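Local coordinates for Lysine/ornithine decarboxylase (Selenomonas ruminantium, PDB 5GJO), which decarboxylates L-lysine and L-ornithine with similar efficiency, using pyridoxal 5'-phosphate, to give cadaverine and putrescine, at residues Y35-M38 with R39-L42. The protein carries 2 engineered substitutions. Residues are numbered along the deposited sequence; the frame is centred on the assembly and turned at random.
Sequences YQFM and RRHL
His41 turns the edge of its imidazole onto the face of the Phe37 ring one helical turn earlier. This edge-to-face pair is defined by planes 56° apart and ring centroids at 4.3 Å, with His41 CD2 above the centre of the phenyl ring. With chi1 at -65°, His41 CG sits beside its own backbone N, which brings the imidazole back over the phenyl face. At its other end the imidazole is held by a hydrogen bond between ND1 and Glu238 OE2, which probably limits its rotation. Cutting Phe37 back to alanine is likely to leave the CD2 edge of His41 without its aromatic platform and open a gap toward Ala234 and Tyr260. On another side of the helix, the methylene CG of Arg39 lies 3.5 Å from Tyr35 CE2, while its NH2 bonds to Pro43 O. Beneath these pairs run i to i+4 backbone bonds, the last, Leu42 N to Met38 O, bent to 140° where helix 28-41 ends. Tyr35 and Met38 touch Val47 of barrel strand 45-50, and Phe37, Met38, His41 and Leu42 meet helix 233-247. In the Phe37-His41 and Tyr35-Arg39 pairs, carbon surfaces thus make the contact, while the polar ends of His41 and Arg39 bond beyond it.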
loop_
_atom_site.group_PDB
_atom_site.type_symbol
_atom_site.label_atom_id
_atom_site.label_comp_id
_atom_site.label_asym_id
_atom_site.label_seq_id
_atom_site.Cartn_x
_atom_site.Cartn_y
_atom_site.Cartn_z
ATOM N N TYR A 35 12.413 -13.488 20.795
ATOM C CA TYR A 35 12.660 -14.845 20.387
ATOM C C TYR A 35 12.899 -15.690 21.632
ATOM O O TYR A 35 12.342 -16.767 21.796
ATOM C CB TYR A 35 13.881 -14.893 19.431
ATOM C CG TYR A 35 14.123 -16.243 18.855
ATOM C CD1 TYR A 35 13.458 -16.664 17.693
ATOM C CD2 TYR A 35 14.942 -17.142 19.509
ATOM C CE1 TYR A 35 13.693 -17.907 17.160
ATOM C CE2 TYR A 35 15.180 -18.408 18.994
ATOM C CZ TYR A 35 14.550 -18.798 17.827
ATOM O OH TYR A 35 14.749 -20.049 17.251
ATOM N N GLN A 36 13.751 -15.233 22.516
ATOM C CA GLN A 36 14.040 -16.023 23.723
ATOM C C GLN A 36 12.854 -16.205 24.637
ATOM O O GLN A 36 12.726 -17.263 25.232
ATOM C CB GLN A 36 15.220 -15.454 24.511
ATOM C CG GLN A 36 16.529 -15.578 23.707
ATOM C CD GLN A 36 16.912 -17.009 23.152
ATOM O OE1 GLN A 36 16.451 -18.086 23.620
ATOM N NE2 GLN A 36 17.747 -17.005 22.119
ATOM N N PHE A 37 12.015 -15.197 24.785
ATOM C CA PHE A 37 10.815 -15.318 25.567
ATOM C C PHE A 37 9.925 -16.448 24.995
ATOM O O PHE A 37 9.353 -17.208 25.743
ATOM C CB PHE A 37 10.068 -13.993 25.532
ATOM C CG PHE A 37 8.789 -13.932 26.315
ATOM C CD1 PHE A 37 7.609 -14.288 25.728
ATOM C CD2 PHE A 37 8.768 -13.397 27.603
ATOM C CE1 PHE A 37 6.405 -14.174 26.416
ATOM C CE2 PHE A 37 7.561 -13.237 28.284
ATOM C CZ PHE A 37 6.376 -13.632 27.680
ATOM N N MET A 38 9.788 -16.503 23.688
ATOM C CA MET A 38 8.966 -17.569 23.046
ATOM C C MET A 38 9.600 -18.946 23.281
ATOM O O MET A 38 8.920 -19.908 23.551
ATOM C CB MET A 38 8.747 -17.328 21.542
ATOM C CG MET A 38 7.899 -18.390 20.923
ATOM S SD MET A 38 7.309 -17.846 19.281
ATOM C CE MET A 38 5.976 -16.859 19.861
ATOM N N ARG A 39 10.908 -19.046 23.170
ATOM C CA ARG A 39 11.636 -20.293 23.504
ATOM C C ARG A 39 11.438 -20.724 24.946
ATOM O O ARG A 39 11.322 -21.931 25.196
ATOM C CB ARG A 39 13.142 -20.180 23.127
ATOM C CG ARG A 39 13.491 -20.018 21.659
ATOM C CD ARG A 39 12.824 -21.055 20.726
ATOM N NE ARG A 39 13.365 -22.381 21.019
ATOM C CZ ARG A 39 12.678 -23.497 21.261
ATOM N NH1 ARG A 39 13.390 -24.614 21.489
ATOM N NH2 ARG A 39 11.352 -23.564 21.217
ATOM N N ARG A 40 11.452 -19.775 25.863
ATOM C CA ARG A 40 11.191 -20.004 27.269
ATOM C C ARG A 40 9.766 -20.435 27.633
ATOM O O ARG A 40 9.590 -21.331 28.410
ATOM C CB ARG A 40 11.576 -18.753 28.036
ATOM C CG ARG A 40 11.474 -18.795 29.532
ATOM C CD ARG A 40 11.759 -17.403 30.101
ATOM N NE ARG A 40 12.943 -16.819 29.490
ATOM C CZ ARG A 40 13.049 -15.621 28.911
ATOM N NH1 ARG A 40 14.208 -15.273 28.416
ATOM N NH2 ARG A 40 12.055 -14.771 28.840
ATOM N N HIS A 41 8.765 -19.798 27.043
ATOM C CA HIS A 41 7.360 -20.038 27.413
ATOM C C HIS A 41 6.653 -21.005 26.510
ATOM O O HIS A 41 5.636 -21.541 26.885
ATOM C CB HIS A 41 6.592 -18.710 27.489
ATOM C CG HIS A 41 7.090 -17.819 28.589
ATOM N ND1 HIS A 41 6.957 -18.149 29.911
ATOM C CD2 HIS A 41 7.818 -16.670 28.559
ATOM C CE1 HIS A 41 7.554 -17.227 30.663
ATOM N NE2 HIS A 41 8.105 -16.327 29.859
ATOM N N LEU A 42 7.204 -21.204 25.331
ATOM C CA LEU A 42 6.635 -22.112 24.376
ATOM C C LEU A 42 7.760 -22.986 23.827
ATOM O O LEU A 42 7.993 -23.025 22.651
ATOM C CB LEU A 42 5.920 -21.300 23.280
ATOM C CG LEU A 42 5.092 -22.015 22.220
ATOM C CD1 LEU A 42 4.073 -22.976 22.786
ATOM C CD2 LEU A 42 4.422 -21.003 21.310
#